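Local coordinates for protein beta-glucoside kinase (Listeria monocytogenes, PDB 4HTL) that phosphorylates cellobiose with ATP to give cellobiose 6'-phosphate and may also regulate the cellobiose-PTS operon, at residues Y172-N175 / E176-M180; A153-F156 / G157-F160; R216-T219 / E220-G224. One frame throughout, in Å; residues are numbered along the deposited sequence. Where two conformers were deposited one is given.

Interaction 1: Y172-N175 / E176-M180; sequences YTLN and ETTTM
T173 O and L174 O accept from the amides of E176, T177 and T178 and so wind this short helix, 174-177, with T173 at its N-cap position. E176 N reaches T173 O at 2.9 Å, while T177 N adds only a weak bond to the same oxygen. L174 O takes two donors, T177 N and, at 2.8 Å, T178 N. T178 is the first residue to leave helical angles.

Hydroxyls come next. T177 OG1 sits between its own backbone N and carbonyl carbon (chi1 65°), which turns it back over the first turn, 3.2 Å from T173 O. It also pairs with T178 OG1 at 2.7 Å and with S161, and the donor among these is not settled. Where the helix ends, a water donates to N175 O (2.7 Å) and accepts from T179 OG1 (2.8 Å). That threonine's main partner is V182 N, so its side chain caps the following helix.

Methyl contacts are few: L174 CD2 runs alongside the T178 side chain, 3.7 Å from T178 CB, and T179 CG2 lies against N175 O at 3.4 Å. E176 OE2 makes a salt bridge with R168. Between the end of helix 174-177 and the start of helix 180-191, the water ties N175 O to T179 OG1, which also takes V182 N, so one hydroxyl and one water link the two helix ends.

Interaction 2: A153-F156 / G157-F160; sequences AGEF and GYMF
A single 3-10 turn at 156-158, in the long loop between strand 144-145 and helix 174-177, brings E155 against Y158 and F156 against M159. E155, just ahead of it, is the centre of an inverse gamma turn whose F156 N to G154 O bond is weak. Y158 N donates to E155 O at 3.1 Å and M159 N to F156 O at 3.2 Å; the second is nearly straight (168°).

E155 and Y158 point the same way, side by side. Bent at chi2 (-77°), the glutamate folds its carboxylate back beside the ring, where OE1 lies at the edge near the ring plane, 3.7 Å from Y158 CE1, with the two flat groups 71° apart. OE1 also accepts from a water at 2.7 Å, and that water receives G157 N at 2.9 Å. Across the turn, selenomethionine M159 curls at chi3 so that CE comes 3.4 Å from F156 O and 4.1 Å from F156 CB.

The second subunit meets this turn as well: its Y234 stacks on the Y158 ring, and its N231 bonds F160 N. Both carboxylate oxygens of E155 are held, OE1 through water to G157 N of the turn's own backbone and OE2 by Y67 OH. The ring edge, with its partly positive hydrogens, probably gives the carboxylate a mildly favourable neighbour beside this dimer contact.

Interaction 3: R216-T219 / E220-G224; sequences RLIT and EFYTG
R216 to G224 is unbroken alpha helix, part of the long helix 212-236, with each of the first four carbonyls accepting from the amide four residues on. R216 O takes E220 N at 2.9 Å and I218 O takes Y222 N at the same length; the bonds from F221 N to L217 O and from T223 N to T219 O are 3.0 Å. All four are fairly straight.

On one side R216 and E220 run out together. In one of two deposited R216 conformers the arginine is extended from CG to NE, whereas E220 bends at chi2 (-75°), which brings its carboxylate over one face of the guanidinium, the planes 16° apart. With a second conformer, and crystal neighbours touching both residues, this stack is doubtful as a fixed feature. E220 OE2 stays 4.3 Å from R216 NH2 with no N-H aimed at it, an attraction of charges rather than a salt bridge, and has a long, weak ion pair to R163 of the second subunit.

Round the helix, I218 CG2 touches the Y222 ring obliquely, 3.5 Å from Y222 CE2. I218 and Y222 both rest on helix 200-208, and Y222 reaches helix 253-261 too. T223 OG1 lies 3.1 Å from T219 O but is also bonded to H260, so its proton is not settled; T219 OG1 bonds the carbonyl of E215. F221 leans on T178, and L217 on helix 180-191. Side chains paired at i and i+4, charged on one flank and apolar on another, are the ordinary pattern of an amphipathic helix packed among others.

Along the chain the order is interaction 2, interaction 1, interaction 3, strictly in series: each closes its own local turn before the next opens, and none nests or crosses. Interactions 2 and 1 lie in the connection from strand 144-145 to helix 180-191, their centres about 10 Å apart; N175 N and L174 N probably donate to G157 O and M159 O, tying the 3-10 turn to the start of helix 174-177. Interaction 1 then meets interaction 3 by packing, L174 CD2 and T178 CG2 lying on G224 O and F221 O. Interactions 2 and 3 do not touch, so 172-180 bridges the loop to helix 212-236, and all three reach the second subunit.

Interaction 1: Y172-N175 / E176-M180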
ATOM      1  N   TYR A 172      -1.671 -18.650   2.658  1.00 15.22           N
ATOM      2  CA  TYR A 172      -2.886 -17.863   2.855  1.00 14.68           C
ATOM      3  C   TYR A 172      -2.876 -16.535   2.074  1.00 14.52           C
ATOM      4  O   TYR A 172      -3.784 -15.648   2.249  1.00 15.72           O
ATOM      5  CB  TYR A 172      -3.100 -17.621   4.339  1.00 15.47           C
ATOM      6  CG  TYR A 172      -3.046 -18.876   5.121  1.00 14.94           C
ATOM      7  CD1 TYR A 172      -4.114 -19.758   5.147  1.00 21.24           C
ATOM      8  CD2 TYR A 172      -1.853 -19.265   5.769  1.00 16.41           C
ATOM      9  CE1 TYR A 172      -4.044 -20.925   5.874  1.00 21.04           C
ATOM     10  CE2 TYR A 172      -1.785 -20.466   6.461  1.00 19.07           C
ATOM     11  CZ  TYR A 172      -2.869 -21.310   6.469  1.00 21.41           C
ATOM     12  OH  TYR A 172      -2.832 -22.498   7.224  1.00 24.84           O
ATOM     13  N   THR A 173      -1.910 -16.431   1.179  1.00 16.25           N
ATOM     14  CA  THR A 173      -1.692 -15.229   0.352  1.00 14.28           C
ATOM     15  C   THR A 173      -2.158 -15.433  -1.078  1.00 15.66           C
ATOM     16  O   THR A 173      -2.260 -16.568  -1.564  1.00 15.77           O
ATOM     17  CB  THR A 173      -0.228 -14.757   0.375  1.00 15.09           C
ATOM     18  OG1 THR A 173       0.599 -15.671  -0.370  1.00 16.39           O
ATOM     19  CG2 THR A 173       0.263 -14.576   1.774  1.00 15.68           C
ATOM     20  N   LEU A 174      -2.447 -14.326  -1.759  1.00 15.01           N
ATOM     21  CA  LEU A 174      -2.934 -14.345  -3.168  1.00 15.81           C
ATOM     22  C   LEU A 174      -2.041 -15.203  -4.051  1.00 16.09           C
ATOM     23  O   LEU A 174      -2.556 -15.956  -4.891  1.00 15.97           O
ATOM     24  CB  LEU A 174      -3.038 -12.943  -3.743  1.00 14.89           C
ATOM     25  CG  LEU A 174      -4.129 -12.025  -3.144  1.00 15.62           C
ATOM     26  CD1 LEU A 174      -3.931 -10.564  -3.584  1.00 18.37           C
ATOM     27  CD2 LEU A 174      -5.560 -12.540  -3.468  1.00 17.31           C
ATOM     28  N   ASN A 175      -0.715 -15.127  -3.843  1.00 14.46           N
ATOM     29  CA  ASN A 175       0.236 -15.946  -4.630  1.00 14.75           C
ATOM     30  C   ASN A 175      -0.113 -17.418  -4.647  1.00 15.30           C
ATOM     31  O   ASN A 175       0.223 -18.118  -5.619  1.00 19.19           O
ATOM     32  CB  ASN A 175       1.650 -15.797  -4.091  1.00 17.42           C
ATOM     33  CG  ASN A 175       2.369 -14.566  -4.632  1.00 14.97           C
ATOM     34  OD1 ASN A 175       2.167 -14.193  -5.779  1.00 20.66           O
ATOM     35  ND2 ASN A 175       3.278 -13.978  -3.837  1.00 18.40           N
ATOM     36  N   GLU A 176      -0.609 -17.902  -3.516  1.00 16.45           N
ATOM     37  CA  GLU A 176      -0.957 -19.293  -3.356  1.00 19.00           C
ATOM     38  C   GLU A 176      -2.428 -19.650  -3.318  1.00 18.23           C
ATOM     39  O   GLU A 176      -2.764 -20.844  -3.217  1.00 21.02           O
ATOM     40  CB  GLU A 176      -0.197 -19.888  -2.147  1.00 19.98           C
ATOM     41  CG  GLU A 176       1.297 -19.626  -2.254  1.00 22.81           C
ATOM     42  CD  GLU A 176       2.168 -20.355  -1.233  1.00 21.19           C
ATOM     43  OE1 GLU A 176       1.853 -21.516  -0.914  1.00 22.93           O
ATOM     44  OE2 GLU A 176       3.198 -19.750  -0.793  1.00 22.55           O
ATOM     45  N   THR A 177      -3.323 -18.658  -3.386  1.00 16.55           N
ATOM     46  CA  THR A 177      -4.775 -18.919  -3.387  1.00 16.64           C
ATOM     47  C   THR A 177      -5.506 -18.438  -4.619  1.00 15.33           C
ATOM     48  O   THR A 177      -6.625 -18.883  -4.870  1.00 17.37           O
ATOM     49  CB  THR A 177      -5.459 -18.184  -2.188  1.00 18.26           C
ATOM     50  OG1 THR A 177      -5.353 -16.767  -2.328  1.00 18.29           O
ATOM     51  CG2 THR A 177      -4.796 -18.618  -0.862  1.00 17.71           C
ATOM     52  N   THR A 178      -4.927 -17.464  -5.327  1.00 16.20           N
ATOM     53  CA  THR A 178      -5.651 -16.688  -6.314  1.00 17.12           C
ATOM     54  C   THR A 178      -4.833 -16.415  -7.591  1.00 17.94           C
ATOM     55  O   THR A 178      -4.398 -15.284  -7.845  1.00 17.89           O
ATOM     56  CB  THR A 178      -6.184 -15.402  -5.677  1.00 15.46           C
ATOM     57  OG1 THR A 178      -6.796 -15.706  -4.408  1.00 17.34           O
ATOM     58  CG2 THR A 178      -7.135 -14.635  -6.569  1.00 17.10           C
ATOM     59  N   THR A 179      -4.585 -17.473  -8.371  1.00 18.84           N
ATOM     60  CA  THR A 179      -3.785 -17.376  -9.597  1.00 20.60           C
ATOM     61  C   THR A 179      -4.341 -18.352 -10.601  1.00 18.65           C
ATOM     62  O   THR A 179      -5.098 -19.290 -10.247  1.00 18.52           O
ATOM     63  CB  THR A 179      -2.276 -17.702  -9.384  1.00 19.27           C
ATOM     64  OG1 THR A 179      -2.103 -19.095  -9.136  1.00 20.39           O
ATOM     65  CG2 THR A 179      -1.670 -16.889  -8.177  1.00 20.06           C
HETATM   66  N   MSE A 180      -3.944 -18.169 -11.856  1.00 18.74           N
HETATM   67  CA  MSE A 180      -4.332 -19.115 -12.913  1.00 22.54           C
HETATM   68  C   MSE A 180      -3.787 -20.544 -12.636  1.00 22.42           C
HETATM   69  O   MSE A 180      -4.462 -21.547 -12.927  1.00 23.54           O
HETATM   70  CB  MSE A 180      -3.854 -18.610 -14.248  1.00 28.17           C
HETATM   71  CG  MSE A 180      -4.479 -17.222 -14.640  1.00 26.78           C
HETATM   72 SE   MSE A 180      -6.411 -17.175 -14.961  0.65 28.01          SE
HETATM   73  CE  MSE A 180      -6.323 -17.943 -16.730  1.00 31.96           C
TER
HETATM   74  O   HOH W   1       0.143 -19.837  -7.726  1.00 22.38           O

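Interaction 2: A153-F156 / G157-F160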
ATOM      1  N   ALA A 153       9.164  -2.983  -2.713  1.00 16.96           N
ATOM      2  CA  ALA A 153       7.735  -2.603  -2.704  1.00 15.68           C
ATOM      3  C   ALA A 153       6.979  -3.203  -3.887  1.00 15.72           C
ATOM      4  O   ALA A 153       7.560  -3.519  -4.934  1.00 17.71           O
ATOM      5  CB  ALA A 153       7.575  -1.100  -2.680  1.00 15.79           C
ATOM      6  N   GLY A 154       5.689  -3.418  -3.700  1.00 16.63           N
ATOM      7  CA  GLY A 154       4.822  -3.890  -4.754  1.00 17.10           C
ATOM      8  C   GLY A 154       4.564  -5.392  -4.798  1.00 16.47           C
ATOM      9  O   GLY A 154       4.101  -5.922  -5.803  1.00 17.20           O
ATOM     10  N   GLU A 155       4.870  -6.073  -3.714  1.00 15.44           N
ATOM     11  CA  GLU A 155       4.645  -7.509  -3.581  1.00 17.16           C
ATOM     12  C   GLU A 155       3.190  -7.832  -3.269  1.00 16.62           C
ATOM     13  O   GLU A 155       2.828  -8.371  -2.198  1.00 15.97           O
ATOM     14  CB  GLU A 155       5.602  -8.119  -2.524  1.00 17.60           C
ATOM     15  CG  GLU A 155       7.019  -8.320  -2.962  1.00 20.65           C
ATOM     16  CD  GLU A 155       7.237  -9.546  -3.873  1.00 25.32           C
ATOM     17  OE1 GLU A 155       6.276 -10.032  -4.519  1.00 27.50           O
ATOM     18  OE2 GLU A 155       8.384 -10.081  -3.882  1.00 30.16           O
ATOM     19  N   PHE A 156       2.356  -7.562  -4.258  1.00 16.63           N
ATOM     20  CA  PHE A 156       0.903  -7.641  -4.110  1.00 16.46           C
ATOM     21  C   PHE A 156       0.438  -9.069  -3.841  1.00 14.79           C
ATOM     22  O   PHE A 156      -0.562  -9.271  -3.167  1.00 16.15           O
ATOM     23  CB  PHE A 156       0.147  -7.104  -5.319  1.00 17.60           C
ATOM     24  CG  PHE A 156       0.287  -5.627  -5.598  1.00 17.96           C
ATOM     25  CD1 PHE A 156       0.911  -4.729  -4.730  1.00 18.76           C
ATOM     26  CD2 PHE A 156      -0.328  -5.125  -6.736  1.00 18.86           C
ATOM     27  CE1 PHE A 156       0.991  -3.368  -5.052  1.00 16.63           C
ATOM     28  CE2 PHE A 156      -0.259  -3.781  -7.067  1.00 19.57           C
ATOM     29  CZ  PHE A 156       0.388  -2.885  -6.208  1.00 17.93           C
ATOM     30  N   GLY A 157       1.203 -10.064  -4.329  1.00 14.48           N
ATOM     31  CA  GLY A 157       0.842 -11.432  -4.113  1.00 14.45           C
ATOM     32  C   GLY A 157       0.954 -11.926  -2.690  1.00 14.97           C
ATOM     33  O   GLY A 157       0.455 -13.007  -2.357  1.00 15.16           O
ATOM     34  N   TYR A 158       1.637 -11.160  -1.850  1.00 15.16           N
ATOM     35  CA  TYR A 158       1.777 -11.512  -0.430  1.00 15.70           C
ATOM     36  C   TYR A 158       0.626 -10.982   0.430  1.00 15.35           C
ATOM     37  O   TYR A 158       0.586 -11.257   1.635  1.00 15.92           O
ATOM     38  CB  TYR A 158       3.115 -11.014   0.117  1.00 14.52           C
ATOM     39  CG  TYR A 158       4.294 -11.870  -0.269  1.00 15.62           C
ATOM     40  CD1 TYR A 158       4.858 -11.817  -1.538  1.00 18.85           C
ATOM     41  CD2 TYR A 158       4.816 -12.780   0.637  1.00 17.82           C
ATOM     42  CE1 TYR A 158       5.933 -12.631  -1.856  1.00 21.79           C
ATOM     43  CE2 TYR A 158       5.890 -13.579   0.319  1.00 21.29           C
ATOM     44  CZ  TYR A 158       6.436 -13.503  -0.930  1.00 21.81           C
ATOM     45  OH  TYR A 158       7.530 -14.301  -1.235  1.00 27.41           O
HETATM   46  N   MSE A 159      -0.356 -10.295  -0.159  1.00 15.48           N
HETATM   47  CA  MSE A 159      -1.509  -9.914   0.652  1.00 14.76           C
HETATM   48  C   MSE A 159      -2.274 -11.177   1.047  1.00 13.84           C
HETATM   49  O   MSE A 159      -2.450 -12.118   0.258  1.00 14.55           O
HETATM   50  CB  MSE A 159      -2.480  -9.008  -0.083  1.00 14.18           C
HETATM   51  CG  MSE A 159      -1.954  -7.577  -0.415  1.00 13.60           C
HETATM   52 SE   MSE A 159      -3.265  -6.448  -1.158  0.65 15.35          SE
HETATM   53  CE  MSE A 159      -3.177  -7.062  -2.946  1.00 15.68           C
ATOM     54  N   PHE A 160      -2.710 -11.193   2.288  1.00 13.36           N
ATOM     55  CA  PHE A 160      -3.570 -12.283   2.774  1.00 14.04           C
ATOM     56  C   PHE A 160      -4.935 -12.214   2.109  1.00 15.77           C
ATOM     57  O   PHE A 160      -5.638 -11.198   2.147  1.00 16.97           O
ATOM     58  CB  PHE A 160      -3.673 -12.224   4.316  1.00 14.80           C
ATOM     59  CG  PHE A 160      -2.428 -12.701   5.042  1.00 16.85           C
ATOM     60  CD1 PHE A 160      -1.979 -13.970   4.887  1.00 15.77           C
ATOM     61  CD2 PHE A 160      -1.731 -11.871   5.876  1.00 15.82           C
ATOM     62  CE1 PHE A 160      -0.830 -14.429   5.516  1.00 15.90           C
ATOM     63  CE2 PHE A 160      -0.635 -12.309   6.546  1.00 16.81           C
ATOM     64  CZ  PHE A 160      -0.162 -13.582   6.353  1.00 19.07           C
TER
HETATM   65  O   HOH W   2       3.797 -10.379  -5.503  1.00 35.54           O

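Interaction 3: R216-T219 / E220-G224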
ATOM      1  N   ARG A 216     -17.692 -22.801  -8.862  1.00 16.06           N
ATOM      2  CA  ARG A 216     -17.132 -22.508  -7.562  0.60 16.85           C
ATOM      3  C   ARG A 216     -15.699 -22.018  -7.704  1.00 17.23           C
ATOM      4  O   ARG A 216     -15.293 -21.058  -7.049  1.00 15.02           O
ATOM      5  CB  ARG A 216     -17.227 -23.726  -6.620  0.60 15.34           C
ATOM      6  CG  ARG A 216     -16.689 -23.435  -5.217  0.60 16.23           C
ATOM      7  CD  ARG A 216     -16.924 -24.598  -4.248  0.60 16.47           C
ATOM      8  NE  ARG A 216     -16.341 -24.263  -2.971  0.60 13.56           N
ATOM      9  CZ  ARG A 216     -16.861 -23.408  -2.086  0.60 18.43           C
ATOM     10  NH1 ARG A 216     -18.059 -22.869  -2.262  0.60 21.74           N
ATOM     11  NH2 ARG A 216     -16.190 -23.122  -0.981  0.60 18.50           N
ATOM     12  N   LEU A 217     -14.920 -22.679  -8.538  1.00 15.28           N
ATOM     13  CA  LEU A 217     -13.513 -22.285  -8.682  1.00 14.47           C
ATOM     14  C   LEU A 217     -13.375 -20.840  -9.158  1.00 16.58           C
ATOM     15  O   LEU A 217     -12.582 -20.033  -8.608  1.00 16.10           O
ATOM     16  CB  LEU A 217     -12.766 -23.229  -9.616  1.00 16.21           C
ATOM     17  CG  LEU A 217     -12.620 -24.674  -9.276  1.00 21.46           C
ATOM     18  CD1 LEU A 217     -11.569 -25.310 -10.228  1.00 19.73           C
ATOM     19  CD2 LEU A 217     -12.416 -24.975  -7.803  1.00 22.35           C
ATOM     20  N   ILE A 218     -14.172 -20.481 -10.146  1.00 17.53           N
ATOM     21  CA  ILE A 218     -14.091 -19.152 -10.727  1.00 16.67           C
ATOM     22  C   ILE A 218     -14.613 -18.097  -9.758  1.00 17.14           C
ATOM     23  O   ILE A 218     -13.998 -17.019  -9.594  1.00 18.43           O
ATOM     24  CB  ILE A 218     -14.807 -19.055 -12.125  1.00 17.27           C
ATOM     25  CG1 ILE A 218     -14.088 -19.993 -13.152  1.00 19.50           C
ATOM     26  CG2 ILE A 218     -14.871 -17.581 -12.577  1.00 17.67           C
ATOM     27  CD1 ILE A 218     -12.594 -19.766 -13.333  1.00 20.06           C
ATOM     28  N   THR A 219     -15.706 -18.432  -9.092  1.00 16.37           N
ATOM     29  CA  THR A 219     -16.284 -17.536  -8.080  1.00 16.56           C
ATOM     30  C   THR A 219     -15.279 -17.222  -6.959  1.00 18.64           C
ATOM     31  O   THR A 219     -15.106 -16.053  -6.569  1.00 17.95           O
ATOM     32  CB  THR A 219     -17.617 -18.059  -7.539  1.00 18.56           C
ATOM     33  OG1 THR A 219     -18.532 -18.238  -8.629  1.00 21.21           O
ATOM     34  CG2 THR A 219     -18.248 -17.084  -6.515  1.00 21.43           C
ATOM     35  N   GLU A 220     -14.614 -18.260  -6.473  1.00 16.43           N
ATOM     36  CA  GLU A 220     -13.619 -18.098  -5.404  1.00 15.60           C
ATOM     37  C   GLU A 220     -12.414 -17.286  -5.892  1.00 15.47           C
ATOM     38  O   GLU A 220     -11.887 -16.483  -5.152  1.00 15.56           O
ATOM     39  CB  GLU A 220     -13.186 -19.429  -4.825  1.00 16.25           C
ATOM     40  CG  GLU A 220     -14.344 -20.153  -4.158  1.00 18.30           C
ATOM     41  CD  GLU A 220     -14.734 -19.562  -2.816  1.00 24.89           C
ATOM     42  OE1 GLU A 220     -13.849 -19.491  -1.971  1.00 25.26           O
ATOM     43  OE2 GLU A 220     -15.900 -19.194  -2.600  1.00 29.54           O
ATOM     44  N   PHE A 221     -11.961 -17.553  -7.121  1.00 15.69           N
ATOM     45  CA  PHE A 221     -10.894 -16.782  -7.759  1.00 19.11           C
ATOM     46  C   PHE A 221     -11.255 -15.296  -7.784  1.00 17.30           C
ATOM     47  O   PHE A 221     -10.474 -14.426  -7.364  1.00 15.51           O
ATOM     48  CB  PHE A 221     -10.654 -17.377  -9.162  1.00 16.67           C
ATOM     49  CG  PHE A 221      -9.636 -16.638 -10.008  1.00 16.60           C
ATOM     50  CD1 PHE A 221      -8.280 -16.652  -9.703  1.00 20.05           C
ATOM     51  CD2 PHE A 221     -10.023 -16.064 -11.185  1.00 21.55           C
ATOM     52  CE1 PHE A 221      -7.358 -16.030 -10.513  1.00 20.94           C
ATOM     53  CE2 PHE A 221      -9.113 -15.450 -12.019  1.00 22.97           C
ATOM     54  CZ  PHE A 221      -7.767 -15.432 -11.684  1.00 20.30           C
ATOM     55  N   TYR A 222     -12.452 -14.970  -8.257  1.00 16.69           N
ATOM     56  CA  TYR A 222     -12.836 -13.571  -8.352  1.00 16.32           C
ATOM     57  C   TYR A 222     -12.968 -12.932  -6.974  1.00 13.34           C
ATOM     58  O   TYR A 222     -12.584 -11.771  -6.773  1.00 16.33           O
ATOM     59  CB  TYR A 222     -14.126 -13.417  -9.155  1.00 15.95           C
ATOM     60  CG  TYR A 222     -13.939 -13.580 -10.658  1.00 17.05           C
ATOM     61  CD1 TYR A 222     -12.831 -13.071 -11.303  1.00 27.89           C
ATOM     62  CD2 TYR A 222     -14.942 -14.062 -11.453  1.00 22.76           C
ATOM     63  CE1 TYR A 222     -12.655 -13.176 -12.664  1.00 36.81           C
ATOM     64  CE2 TYR A 222     -14.789 -14.138 -12.846  1.00 25.55           C
ATOM     65  CZ  TYR A 222     -13.650 -13.718 -13.434  1.00 29.70           C
ATOM     66  OH  TYR A 222     -13.552 -13.815 -14.803  1.00 38.29           O
ATOM     67  N   THR A 223     -13.416 -13.700  -6.000  1.00 13.93           N
ATOM     68  CA  THR A 223     -13.495 -13.172  -4.622  1.00 15.18           C
ATOM     69  C   THR A 223     -12.093 -12.826  -4.089  1.00 13.49           C
ATOM     70  O   THR A 223     -11.911 -11.801  -3.492  1.00 15.65           O
ATOM     71  CB  THR A 223     -14.213 -14.156  -3.669  1.00 14.68           C
ATOM     72  OG1 THR A 223     -15.597 -14.270  -4.065  1.00 19.54           O
ATOM     73  CG2 THR A 223     -14.103 -13.706  -2.155  1.00 16.78           C
ATOM     74  N   GLY A 224     -11.104 -13.668  -4.362  1.00 13.76           N
ATOM     75  CA  GLY A 224      -9.776 -13.389  -3.967  1.00 16.02           C
ATOM     76  C   GLY A 224      -9.249 -12.144  -4.640  1.00 13.29           C
ATOM     77  O   GLY A 224      -8.608 -11.314  -4.009  1.00 14.40           O
TER